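Local coordinates for protein 5,10-methylenetetrahydrofolate dehydrogenase (Bombyx mori, PDB 5ZF1) that probably oxidises 5,10-methylenetetrahydrofolate with NADP+ in one-carbon metabolism, as a silkworm member of the tetrahydrofolate dehydrogenase/cyclohydrolase family, at residues M12-E17 / V282-H287; S80-L85 / R107-A112; P115-D120 / Q294-K299; A161-R166 / P173-L178. All coordinates share one frame; numbering follows the deposited sequence. Where two conformers were deposited one is given.

Contact 1 of 4, residues M12-E17 / V282-H287; sequences MEIKKE and VAMLMH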
loop_
_atom_site.group_PDB
_atom_site.type_symbol
_atom_site.label_atom_id
_atom_site.label_comp_id
_atom_site.label_asym_id
_atom_site.label_seq_id
_atom_site.Cartn_x
_atom_site.Cartn_y
_atom_site.Cartn_z
ATOM N N MET B 12 -27.219 4.883 -9.481
ATOM C CA MET B 12 -28.643 4.751 -9.179
ATOM C C MET B 12 -28.993 3.325 -8.756
ATOM O O MET B 12 -29.669 3.121 -7.740
ATOM C CB MET B 12 -29.487 5.184 -10.379
ATOM C CG MET B 12 -30.984 5.271 -10.073
ATOM S SD MET B 12 -31.353 6.300 -8.628
ATOM C CE MET B 12 -30.453 7.798 -9.039
ATOM N N GLU B 13 -28.531 2.322 -9.514
ATOM C CA GLU B 13 -28.770 0.928 -9.133
ATOM C C GLU B 13 -28.252 0.650 -7.732
ATOM O O GLU B 13 -28.949 0.069 -6.898
ATOM C CB GLU B 13 -28.095 -0.027 -10.121
ATOM C CG GLU B 13 -28.647 -0.031 -11.531
ATOM C CD GLU B 13 -27.921 -1.034 -12.421
ATOM O OE1 GLU B 13 -27.665 -2.169 -11.959
ATOM O OE2 GLU B 13 -27.599 -0.684 -13.576
ATOM N N ILE B 14 -27.016 1.072 -7.460
ATOM C CA ILE B 14 -26.396 0.861 -6.156
ATOM C C ILE B 14 -27.176 1.577 -5.053
ATOM O O ILE B 14 -27.410 1.012 -3.976
ATOM C CB ILE B 14 -24.922 1.319 -6.227
ATOM C CG1 ILE B 14 -24.083 0.270 -6.962
ATOM C CG2 ILE B 14 -24.356 1.583 -4.861
ATOM C CD1 ILE B 14 -22.716 0.764 -7.353
ATOM N N LYS B 15 -27.583 2.828 -5.297
ATOM C CA LYS B 15 -28.313 3.580 -4.279
ATOM C C LYS B 15 -29.668 2.948 -3.985
ATOM O O LYS B 15 -30.125 2.968 -2.839
ATOM C CB LYS B 15 -28.471 5.034 -4.713
ATOM C CG LYS B 15 -27.214 5.873 -4.474
ATOM C CD LYS B 15 -27.387 7.318 -4.911
ATOM C CE LYS B 15 -27.448 7.437 -6.431
ATOM N NZ LYS B 15 -27.316 8.859 -6.855
ATOM N N LYS B 16 -30.305 2.351 -4.995
ATOM C CA LYS B 16 -31.564 1.649 -4.754
ATOM C C LYS B 16 -31.352 0.415 -3.889
ATOM O O LYS B 16 -32.147 0.148 -2.981
ATOM C CB LYS B 16 -32.219 1.266 -6.078
ATOM C CG LYS B 16 -32.690 2.454 -6.900
ATOM C CD LYS B 16 -33.469 1.988 -8.123
ATOM C CE LYS B 16 -33.821 3.148 -9.041
ATOM N NZ LYS B 16 -34.613 2.687 -10.220
ATOM N N GLU B 17 -30.287 -0.352 -4.160
ATOM C CA GLU B 17 -29.979 -1.506 -3.321
ATOM C C GLU B 17 -29.669 -1.078 -1.898
ATOM O O GLU B 17 -30.158 -1.680 -0.940
ATOM C CB GLU B 17 -28.802 -2.292 -3.903
ATOM C CG GLU B 17 -29.089 -2.965 -5.221
ATOM C CD GLU B 17 -27.832 -3.497 -5.883
ATOM O OE1 GLU B 17 -26.772 -3.545 -5.218
ATOM O OE2 GLU B 17 -27.910 -3.870 -7.071
ATOM N N VAL B 282 -19.972 9.072 -4.777
ATOM C CA VAL B 282 -20.919 9.443 -3.731
ATOM C C VAL B 282 -21.685 8.217 -3.239
ATOM O O VAL B 282 -21.893 8.046 -2.031
ATOM C CB VAL B 282 -21.857 10.553 -4.240
ATOM C CG1 VAL B 282 -23.014 10.738 -3.299
ATOM C CG2 VAL B 282 -21.085 11.864 -4.349
ATOM N N ALA B 283 -22.090 7.336 -4.164
ATOM C CA ALA B 283 -22.758 6.095 -3.774
ATOM C C ALA B 283 -21.849 5.237 -2.905
ATOM O O ALA B 283 -22.304 4.619 -1.939
ATOM C CB ALA B 283 -23.195 5.310 -5.010
ATOM N N MET B 284 -20.554 5.195 -3.227
ATOM C CA MET B 284 -19.639 4.424 -2.393
ATOM C C MET B 284 -19.406 5.070 -1.036
ATOM O O MET B 284 -19.170 4.352 -0.057
ATOM C CB MET B 284 -18.314 4.217 -3.128
ATOM C CG MET B 284 -18.426 3.292 -4.309
ATOM S SD MET B 284 -18.994 1.658 -3.850
ATOM C CE MET B 284 -20.607 1.763 -4.552
ATOM N N LEU B 285 -19.443 6.412 -0.943
ATOM C CA LEU B 285 -19.415 7.050 0.370
ATOM C C LEU B 285 -20.600 6.600 1.215
ATOM O O LEU B 285 -20.476 6.427 2.433
ATOM C CB LEU B 285 -19.439 8.576 0.243
ATOM C CG LEU B 285 -18.174 9.294 -0.230
ATOM C CD1 LEU B 285 -18.463 10.770 -0.465
ATOM C CD2 LEU B 285 -17.044 9.097 0.783
ATOM N N MET B 286 -21.762 6.432 0.584
ATOM C CA MET B 286 -22.936 5.952 1.314
ATOM C C MET B 286 -22.752 4.506 1.748
ATOM O O MET B 286 -23.100 4.135 2.882
ATOM C CB MET B 286 -24.184 6.112 0.440
ATOM C CG MET B 286 -24.495 7.562 0.101
ATOM S SD MET B 286 -24.590 8.643 1.544
ATOM C CE MET B 286 -23.363 9.885 1.132
ATOM N N HIS B 287 -22.200 3.675 0.858
ATOM C CA HIS B 287 -21.828 2.319 1.236
ATOM C C HIS B 287 -20.920 2.318 2.460
ATOM O O HIS B 287 -21.103 1.519 3.392
ATOM C CB HIS B 287 -21.142 1.622 0.056
ATOM C CG HIS B 287 -20.469 0.338 0.428
ATOM N ND1 HIS B 287 -19.149 0.277 0.823
ATOM C CD2 HIS B 287 -20.949 -0.924 0.520
ATOM C CE1 HIS B 287 -18.835 -0.976 1.100
ATOM N NE2 HIS B 287 -19.909 -1.724 0.929
#
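Ile14 meets Ala283 and Met284 with no ring, amide or other flat group between them; the contact is aliphatic throughout. The branched side chain of Ile14 points at the partner helix. Its CG2 rests on Ala283 CB at 3.9 Å. Met284 starts out away from helix 12-17, but bends at chi2 (-60°) and chi3 (109°) bring its methyl back. CE of Met284 then sits 3.6 Å from Ile14 CD1 and 3.8 Å from Ile14 CG2, so one methyl touches both branches. The two side chains cross at about a right angle. Lys15 adds its aliphatic part: its CG lies 4.1 Å from Ala283 CB. The small Ala283 is the point of closest backbone approach, to Lys15. The segments are nearly parallel helices, with axes 9.6 Å apart and 21° between their directions. They join the N-terminal helix 7-26 to the C-terminal helix 277-298, which returns to the catalytic domain from the NAD(P)-binding part of the sequence. Helix 140-151 lies alongside: Leu143 touches Met284, Glu147 touches Ile14, and Arg151 forms a salt bridge with Glu17. Helix 44-60 meets Lys15 through Phe59 and Val60.

Contact 2 of 4, residues S80-L85 / R107-A112; sequences SEIQNL and RRVCDA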
loop_
_atom_site.group_PDB
_atom_site.type_symbol
_atom_site.label_atom_id
_atom_site.label_comp_id
_atom_site.label_asym_id
_atom_site.label_seq_id
_atom_site.Cartn_x
_atom_site.Cartn_y
_atom_site.Cartn_z
ATOM N N SER B 80 -10.293 20.008 17.080
ATOM C CA SER B 80 -11.154 19.960 18.257
ATOM C C SER B 80 -12.570 19.532 17.895
ATOM O O SER B 80 -13.202 18.767 18.631
ATOM C CB SER B 80 -11.174 21.317 18.959
ATOM O OG SER B 80 -12.122 21.313 20.011
ATOM N N GLU B 81 -13.089 20.021 16.771
ATOM C CA GLU B 81 -14.431 19.632 16.359
ATOM C C GLU B 81 -14.473 18.177 15.909
ATOM O O GLU B 81 -15.462 17.474 16.147
ATOM C CB GLU B 81 -14.932 20.553 15.248
ATOM C CG GLU B 81 -16.270 20.134 14.636
ATOM C CD GLU B 81 -17.471 20.491 15.505
ATOM O OE1 GLU B 81 -17.476 20.148 16.707
ATOM O OE2 GLU B 81 -18.414 21.119 14.981
ATOM N N ILE B 82 -13.409 17.704 15.257
ATOM C CA ILE B 82 -13.364 16.302 14.852
ATOM C C ILE B 82 -13.351 15.398 16.075
ATOM O O ILE B 82 -14.082 14.401 16.135
ATOM C CB ILE B 82 -12.153 16.053 13.934
ATOM C CG1 ILE B 82 -12.446 16.613 12.542
ATOM C CG2 ILE B 82 -11.810 14.569 13.870
ATOM C CD1 ILE B 82 -11.199 16.993 11.758
ATOM N N GLN B 83 -12.542 15.742 17.083
ATOM C CA GLN B 83 -12.471 14.899 18.272
ATOM C C GLN B 83 -13.798 14.864 19.013
ATOM O O GLN B 83 -14.155 13.832 19.592
ATOM C CB GLN B 83 -11.342 15.366 19.199
ATOM C CG GLN B 83 -11.050 14.410 20.367
ATOM C CD GLN B 83 -10.613 13.006 19.923
ATOM O OE1 GLN B 83 -10.219 12.790 18.776
ATOM N NE2 GLN B 83 -10.675 12.051 20.843
ATOM N N ASN B 84 -14.552 15.968 18.996
ATOM C CA ASN B 84 -15.901 15.954 19.558
ATOM C C ASN B 84 -16.814 15.002 18.792
ATOM O O ASN B 84 -17.592 14.250 19.394
ATOM C CB ASN B 84 -16.488 17.364 19.552
ATOM C CG ASN B 84 -15.924 18.232 20.663
ATOM O OD1 ASN B 84 -14.828 17.982 21.168
ATOM N ND2 ASN B 84 -16.673 19.261 21.047
ATOM N N LEU B 85 -16.754 15.041 17.458
ATOM C CA LEU B 85 -17.543 14.107 16.657
ATOM C C LEU B 85 -17.084 12.674 16.877
ATOM O O LEU B 85 -17.907 11.746 16.864
ATOM C CB LEU B 85 -17.448 14.488 15.179
ATOM C CG LEU B 85 -18.072 15.831 14.797
ATOM C CD1 LEU B 85 -17.652 16.253 13.400
ATOM C CD2 LEU B 85 -19.596 15.748 14.888
ATOM N N ARG B 107 -2.681 15.973 6.391
ATOM C CA ARG B 107 -2.312 14.695 6.988
ATOM C C ARG B 107 -2.802 14.589 8.428
ATOM O O ARG B 107 -3.347 13.554 8.832
ATOM C CB ARG B 107 -0.794 14.519 6.919
ATOM C CG ARG B 107 -0.293 13.128 7.225
ATOM C CD ARG B 107 -0.713 12.157 6.141
ATOM N NE ARG B 107 -1.783 11.302 6.630
ATOM C CZ ARG B 107 -2.582 10.590 5.852
ATOM N NH1 ARG B 107 -2.423 10.620 4.539
ATOM N NH2 ARG B 107 -3.532 9.851 6.396
ATOM N N ARG B 108 -2.626 15.654 9.217
ATOM C CA ARG B 108 -3.094 15.632 10.600
ATOM C C ARG B 108 -4.609 15.509 10.659
ATOM O O ARG B 108 -5.155 14.820 11.533
ATOM C CB ARG B 108 -2.633 16.893 11.337
ATOM C CG ARG B 108 -1.421 16.675 12.227
ATOM C CD ARG B 108 -0.897 17.988 12.788
ATOM N NE ARG B 108 0.557 17.971 12.919
ATOM C CZ ARG B 108 1.324 19.056 12.911
ATOM N NH1 ARG B 108 0.775 20.258 12.779
ATOM N NH2 ARG B 108 2.639 18.940 13.036
ATOM N N VAL B 109 -5.300 16.164 9.729
ATOM C CA VAL B 109 -6.758 16.098 9.687
ATOM C C VAL B 109 -7.216 14.674 9.411
ATOM O O VAL B 109 -8.076 14.128 10.117
ATOM C CB VAL B 109 -7.298 17.074 8.630
ATOM C CG1 VAL B 109 -8.811 16.949 8.512
ATOM C CG2 VAL B 109 -6.884 18.497 8.975
ATOM N N CYS B 110 -6.660 14.057 8.370
ATOM C CA CYS B 110 -7.056 12.695 8.015
ATOM C C CYS B 110 -6.876 11.750 9.195
ATOM O O CYS B 110 -7.736 10.900 9.455
ATOM C CB CYS B 110 -6.246 12.203 6.811
ATOM S SG CYS B 110 -6.662 12.961 5.213
ATOM N N ASP B 111 -5.780 11.904 9.944
ATOM C CA ASP B 111 -5.451 10.983 11.021
ATOM C C ASP B 111 -6.118 11.340 12.342
ATOM O O ASP B 111 -6.050 10.544 13.286
ATOM C CB ASP B 111 -3.927 10.901 11.189
ATOM C CG ASP B 111 -3.241 10.312 9.967
ATOM O OD1 ASP B 111 -3.907 9.568 9.221
ATOM O OD2 ASP B 111 -2.030 10.564 9.747
ATOM N N ALA B 112 -6.790 12.495 12.419
ATOM C CA ALA B 112 -7.561 12.862 13.603
ATOM C C ALA B 112 -8.933 12.210 13.624
ATOM O O ALA B 112 -9.516 12.061 14.701
ATOM C CB ALA B 112 -7.726 14.383 13.680
#
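This is apolar packing between two helices on one side of the small parallel sheet, with Ile82 of helix 75-87 set against Val109 and Ala112 of helix 106-112. The segments run almost parallel, at 13°, with axes 10.2 Å apart. Ile82 carries most of the contact and uses both branches. Its CD1 meets CG1 of Val109 at 4.0 Å, and the two side chains cross at about a right angle. Val109 turns that methyl across by placing CG1 anti to its own nitrogen (chi1 176°). CG2 of Ile82 lies 4.1 Å from Ala112 CB and closer, 3.5 Å, to Ala112 O. Beneath the helices Ile82 also touches Ile38 and Val96, side chains of the sheet, and Val109 shares Val96. The chain passes from strand 63-69 through helix 75-87 to strand 93-96, a beta-alpha-beta crossover that skips strand 34-40; helix 106-112 follows the last strand. On the outer side Gln83 OE1 and Ala112 O are both acceptors, 4.2 Å apart, and the amide nitrogen of Asn86 bonds to each, joining the two. On the far face of helix 106-112, Arg107 grips Asp111 one turn on, side-on and with two nitrogens. NH2 of Arg107 reaches Asp111 OD1 at 2.9 Å, and NE reaches OD2 at 3.2 Å. The carboxylate lies at the guanidinium edge, yet its oxygens are met from above their own plane. Asp111 OD1 also accepts from Ile124 N, and Arg107 packs on Leu134 of the second subunit.

Contact 3 of 4, residues P115-D120 / Q294-K299; sequences PEKDID and QSQANK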
loop_
_atom_site.group_PDB
_atom_site.type_symbol
_atom_site.label_atom_id
_atom_site.label_comp_id
_atom_site.label_asym_id
_atom_site.label_seq_id
_atom_site.Cartn_x
_atom_site.Cartn_y
_atom_site.Cartn_z
ATOM N N PRO B 115 -10.653 6.043 13.103
ATOM C CA PRO B 115 -10.688 5.124 11.951
ATOM C C PRO B 115 -12.032 4.460 11.755
ATOM O O PRO B 115 -12.453 4.246 10.613
ATOM C CB PRO B 115 -9.598 4.096 12.292
ATOM C CG PRO B 115 -8.645 4.843 13.168
ATOM C CD PRO B 115 -9.482 5.803 13.973
ATOM N N GLU B 116 -12.724 4.150 12.852
ATOM C CA GLU B 116 -14.020 3.487 12.796
ATOM C C GLU B 116 -15.109 4.352 12.170
ATOM O O GLU B 116 -16.153 3.808 11.777
ATOM C CB GLU B 116 -14.449 3.081 14.211
ATOM C CG GLU B 116 -13.517 2.081 14.897
ATOM C CD GLU B 116 -12.320 2.722 15.608
ATOM O OE1 GLU B 116 -12.178 3.970 15.600
ATOM O OE2 GLU B 116 -11.513 1.959 16.188
ATOM N N LYS B 117 -14.900 5.668 12.100
ATOM C CA LYS B 117 -15.839 6.624 11.509
ATOM C C LYS B 117 -15.271 7.299 10.261
ATOM O O LYS B 117 -15.854 8.263 9.763
ATOM C CB LYS B 117 -16.235 7.693 12.536
ATOM C CG LYS B 117 -16.699 7.147 13.883
ATOM C CD LYS B 117 -17.189 8.289 14.783
ATOM C CE LYS B 117 -17.657 7.779 16.133
ATOM N NZ LYS B 117 -18.535 8.795 16.818
ATOM N N ASP B 118 -14.141 6.814 9.740
ATOM C CA ASP B 118 -13.416 7.506 8.674
ATOM C C ASP B 118 -13.979 7.074 7.320
ATOM O O ASP B 118 -13.447 6.202 6.636
ATOM C CB ASP B 118 -11.926 7.205 8.806
ATOM C CG ASP B 118 -11.106 7.696 7.627
ATOM O OD1 ASP B 118 -11.425 8.770 7.069
ATOM O OD2 ASP B 118 -10.111 6.992 7.293
ATOM N N ILE B 119 -15.069 7.735 6.913
ATOM C CA ILE B 119 -15.807 7.298 5.729
ATOM C C ILE B 119 -14.975 7.433 4.456
ATOM O O ILE B 119 -15.161 6.659 3.513
ATOM C CB ILE B 119 -17.124 8.096 5.636
ATOM C CG1 ILE B 119 -17.918 7.900 6.916
ATOM C CG2 ILE B 119 -17.924 7.715 4.398
ATOM C CD1 ILE B 119 -18.120 6.467 7.278
ATOM N N ASP B 120 -14.057 8.405 4.404
ATOM C CA ASP B 120 -13.188 8.562 3.243
ATOM C C ASP B 120 -12.077 7.526 3.198
ATOM O O ASP B 120 -11.435 7.378 2.144
ATOM C CB ASP B 120 -12.540 9.948 3.232
ATOM C CG ASP B 120 -13.277 10.940 2.349
ATOM O OD1 ASP B 120 -13.743 10.564 1.252
ATOM O OD2 ASP B 120 -13.378 12.113 2.761
ATOM N N GLN B 294 -22.702 -0.413 10.663
ATOM C CA GLN B 294 -22.865 -1.816 11.033
ATOM C C GLN B 294 -21.721 -2.290 11.916
ATOM O O GLN B 294 -21.945 -2.989 12.910
ATOM C CB GLN B 294 -22.952 -2.690 9.790
ATOM C CG GLN B 294 -24.101 -2.369 8.864
ATOM C CD GLN B 294 -24.101 -3.288 7.673
ATOM O OE1 GLN B 294 -24.366 -4.482 7.797
ATOM N NE2 GLN B 294 -23.756 -2.749 6.512
ATOM N N SER B 295 -20.482 -1.924 11.565
ATOM C CA SER B 295 -19.328 -2.340 12.358
ATOM C C SER B 295 -19.427 -1.830 13.786
ATOM O O SER B 295 -19.107 -2.550 14.740
ATOM C CB SER B 295 -18.035 -1.828 11.718
ATOM O OG SER B 295 -17.780 -2.462 10.480
ATOM N N GLN B 296 -19.849 -0.575 13.952
ATOM C CA GLN B 296 -19.929 0.001 15.289
ATOM C C GLN B 296 -21.022 -0.675 16.103
ATOM O O GLN B 296 -20.847 -0.928 17.300
ATOM C CB GLN B 296 -20.172 1.508 15.204
ATOM C CG GLN B 296 -19.094 2.249 14.411
ATOM C CD GLN B 296 -19.561 3.594 13.901
ATOM O OE1 GLN B 296 -20.643 4.062 14.257
ATOM N NE2 GLN B 296 -18.741 4.231 13.062
ATOM N N ALA B 297 -22.149 -0.985 15.462
ATOM C CA ALA B 297 -23.227 -1.679 16.162
ATOM C C ALA B 297 -22.818 -3.088 16.557
ATOM O O ALA B 297 -23.257 -3.589 17.598
ATOM C CB ALA B 297 -24.483 -1.714 15.292
ATOM N N ASN B 298 -21.980 -3.737 15.743
ATOM C CA ASN B 298 -21.503 -5.079 16.069
ATOM C C ASN B 298 -20.569 -5.056 17.275
ATOM O O ASN B 298 -20.696 -5.880 18.187
ATOM C CB ASN B 298 -20.797 -5.696 14.859
ATOM C CG ASN B 298 -21.766 -6.240 13.826
ATOM O OD1 ASN B 298 -22.930 -6.511 14.126
ATOM N ND2 ASN B 298 -21.286 -6.410 12.598
ATOM N N LYS B 299 -19.626 -4.117 17.297
ATOM C CA LYS B 299 -18.627 -4.037 18.363
ATOM C C LYS B 299 -19.209 -3.487 19.665
ATOM O O LYS B 299 -20.425 -3.375 19.821
ATOM C CB LYS B 299 -17.447 -3.170 17.918
#
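Gln296 reaches Glu116 through a nearly straight side chain: CG stands beside the backbone N (chi1 -58°), and the chain then runs on extended (chi2 159°) toward loop 115-120. Its NE2 gives a hydrogen bond to Glu116 O, 2.9 Å long, with an N-H...O angle of 152°. The oxygen lies in the plane of the Gln296 amide. The donor, by contrast, stands well above the carbonyl plane of Glu116 and misses the lone pairs. NE2 also bonds to Asp92 O, so one amide nitrogen ties together two backbone carbonyls of different loops. Lys117 crosses the glutamine at about a right angle, its CG 3.7 Å from Gln296 NE2. The contact fastens the end of the C-terminal helix 277-298 to the loop that follows helix 106-112 in the catalytic domain. That loop has a short 3-10 turn at 115-116 and an inverse gamma turn centred on Asp118. A leucine in place of Gln296 would probably leave the Glu116 and Asp92 carbonyls without this shared donor and loosen the helix end from the loop. Lys117 runs on fully extended, and its NZ bonds to the carbonyls of Leu85, Asn86 and Val91. Its backbone pairs with Ile94 of strand 93-96. Further back along the same helix, Asn288 bonds to Ile119 O and Leu285 packs on the Ile119 side chain.

Contact 4 of 4, residues A161-R166 / P173-L178; sequences AVVIGR and PIAMML. With SO4 (sulfate ion), chain E.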
loop_
_atom_site.group_PDB
_atom_site.type_symbol
_atom_site.label_atom_id
_atom_site.label_comp_id
_atom_site.label_asym_id
_atom_site.label_seq_id
_atom_site.Cartn_x
_atom_site.Cartn_y
_atom_site.Cartn_z
ATOM N N ALA B 161 -3.572 -4.937 -16.188
ATOM C CA ALA B 161 -4.233 -3.683 -15.861
ATOM C C ALA B 161 -3.169 -2.616 -15.716
ATOM O O ALA B 161 -2.153 -2.840 -15.049
ATOM C CB ALA B 161 -5.068 -3.783 -14.573
ATOM N N VAL B 162 -3.365 -1.492 -16.379
ATOM C CA VAL B 162 -2.472 -0.344 -16.218
ATOM C C VAL B 162 -3.254 0.728 -15.475
ATOM O O VAL B 162 -4.355 1.098 -15.892
ATOM C CB VAL B 162 -1.973 0.179 -17.579
ATOM C CG1 VAL B 162 -1.202 1.523 -17.397
ATOM C CG2 VAL B 162 -1.114 -0.868 -18.261
ATOM N N VAL B 163 -2.676 1.260 -14.397
ATOM C CA VAL B 163 -3.260 2.388 -13.684
ATOM C C VAL B 163 -2.333 3.560 -13.944
ATOM O O VAL B 163 -1.148 3.480 -13.606
ATOM C CB VAL B 163 -3.375 2.123 -12.178
ATOM C CG1 VAL B 163 -3.974 3.356 -11.483
ATOM C CG2 VAL B 163 -4.236 0.866 -11.894
ATOM N N ILE B 164 -2.858 4.624 -14.550
ATOM C CA ILE B 164 -2.072 5.829 -14.834
ATOM C C ILE B 164 -2.372 6.812 -13.714
ATOM O O ILE B 164 -3.467 7.377 -13.654
ATOM C CB ILE B 164 -2.404 6.429 -16.213
ATOM C CG1 ILE B 164 -2.208 5.384 -17.306
ATOM C CG2 ILE B 164 -1.485 7.659 -16.483
ATOM C CD1 ILE B 164 -2.659 5.809 -18.674
ATOM N N GLY B 165 -1.423 6.990 -12.800
ATOM C CA GLY B 165 -1.649 7.832 -11.632
ATOM C C GLY B 165 -1.341 7.032 -10.386
ATOM O O GLY B 165 -1.759 5.887 -10.227
ATOM N N ARG B 166 -0.557 7.637 -9.482
ATOM C CA ARG B 166 -0.123 7.002 -8.238
ATOM C C ARG B 166 -0.549 7.787 -6.998
ATOM O O ARG B 166 0.021 7.579 -5.911
ATOM C CB ARG B 166 1.400 6.807 -8.233
ATOM C CG ARG B 166 2.174 8.126 -8.333
ATOM C CD ARG B 166 3.680 7.904 -8.358
ATOM N NE ARG B 166 4.324 9.203 -8.606
ATOM C CZ ARG B 166 5.632 9.388 -8.750
ATOM N NH1 ARG B 166 6.476 8.370 -8.652
ATOM N NH2 ARG B 166 6.086 10.609 -8.992
ATOM N N PRO B 173 -4.778 3.481 -4.101
ATOM C CA PRO B 173 -5.790 2.508 -3.670
ATOM C C PRO B 173 -6.401 1.744 -4.833
ATOM O O PRO B 173 -6.738 0.572 -4.662
ATOM C CB PRO B 173 -6.831 3.376 -2.941
ATOM C CG PRO B 173 -6.088 4.621 -2.551
ATOM C CD PRO B 173 -5.075 4.845 -3.633
ATOM N N ILE B 174 -6.541 2.349 -6.008
ATOM C CA ILE B 174 -7.053 1.599 -7.158
ATOM C C ILE B 174 -6.103 0.461 -7.510
ATOM O O ILE B 174 -6.515 -0.695 -7.671
ATOM C CB ILE B 174 -7.271 2.534 -8.359
ATOM C CG1 ILE B 174 -8.479 3.439 -8.105
ATOM C CG2 ILE B 174 -7.441 1.693 -9.646
ATOM C CD1 ILE B 174 -8.740 4.459 -9.193
ATOM N N ALA B 175 -4.807 0.777 -7.657
ATOM C CA ALA B 175 -3.843 -0.273 -7.988
ATOM C C ALA B 175 -3.815 -1.357 -6.925
ATOM O O ALA B 175 -3.723 -2.550 -7.250
ATOM C CB ALA B 175 -2.444 0.326 -8.168
ATOM N N MET B 176 -3.898 -0.963 -5.642
ATOM C CA MET B 176 -3.820 -1.942 -4.559
ATOM C C MET B 176 -4.964 -2.940 -4.643
ATOM O O MET B 176 -4.758 -4.146 -4.471
ATOM C CB MET B 176 -3.822 -1.228 -3.206
ATOM C CG MET B 176 -3.529 -2.121 -1.998
ATOM S SD MET B 176 -1.857 -2.835 -1.931
ATOM C CE MET B 176 -0.790 -1.402 -1.938
ATOM N N MET B 177 -6.169 -2.457 -4.903
ATOM C CA MET B 177 -7.348 -3.323 -4.996
ATOM C C MET B 177 -7.296 -4.195 -6.233
ATOM O O MET B 177 -7.717 -5.354 -6.211
ATOM C CB MET B 177 -8.627 -2.496 -5.055
ATOM C CG MET B 177 -8.676 -1.334 -4.131
ATOM S SD MET B 177 -10.220 -1.342 -3.284
ATOM C CE MET B 177 -9.916 -2.846 -2.403
ATOM N N LEU B 178 -6.830 -3.624 -7.336
ATOM C CA LEU B 178 -6.807 -4.360 -8.587
ATOM C C LEU B 178 -5.928 -5.596 -8.495
ATOM O O LEU B 178 -6.173 -6.590 -9.200
ATOM C CB LEU B 178 -6.325 -3.435 -9.705
ATOM C CG LEU B 178 -7.348 -2.803 -10.633
ATOM C CD1 LEU B 178 -8.350 -1.952 -9.891
ATOM C CD2 LEU B 178 -6.594 -1.987 -11.660
HETATM S S SO4 E . 0.831 11.032 -11.097
HETATM O O1 SO4 E . 0.183 10.432 -9.931
HETATM O O2 SO4 E . 0.441 10.500 -12.388
HETATM O O3 SO4 E . 0.488 12.448 -11.075
HETATM O O4 SO4 E . 2.292 10.910 -10.976
#
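Val163 points one methyl, CG2, into the partner helix, where it meets Ile174, Ala175 and Leu178 together. Its chi1 of 179° sets CG2 beside the backbone N and opposite the carbonyl carbon. Leu178 slants across the valine, and its CD2 touches Val163 CG2 at 3.7 Å. Leu178 CD2 also lies 3.7 Å from Ala161 CB, bridging two alternate residues of the strand. Ile174 comes in from the other end of the helix segment, also at a slant, with CG2 4.0 Å from Val163 CG2. Ala175 is met at its backbone, with CA 4.1 Å from Val163 CG2. Past the strand end, a side chain on the Gly165 backbone would run into the carbonyl O of Ile164. Arg166 N then gives a straight hydrogen bond (174°) to sulfate O1 at 2.9 Å. The arginine chain extends past the ion, and its NH1 forms a salt bridge with Asp191 of the second subunit. Arg199 and Thr220 also bind the sulfate, which probably came from the crystallisation liquor. An anion here, at the end of a Rossmann strand, is consistent with a site for a phosphate of NADP+. Strand 160-164 and helix 171-178 run nearly antiparallel (167°) as the first two elements of a beta-alpha-beta unit completed by strand 193-197. Ile217 of strand 215-218 borders Ile174 and Leu178. Helix 124-131 packs on Pro173 and Met176, helix 140-151 on Ile174 and Met177.

In the fold
Along the chain, contact 1 opens first and encloses contacts 2 and 4; contacts 1 and 3 interleave, and contact 4 also falls within the span of contact 3. Contacts 1 and 3 share helix 277-298, with centres about 17 Å apart, and touch each other directly along it. Contact 2 belongs to the three-stranded sheet of the catalytic domain, its centre about 15 Å from that of contact 3. Those two contacts touch through a lysine of loop 115-120. Contact 4 lies in the NAD(P)-binding domain, its centre about 22 to 28 Å from the other centres, and touches none of them. The C-terminal helix therefore ties the last part of the chain back to the catalytic domain.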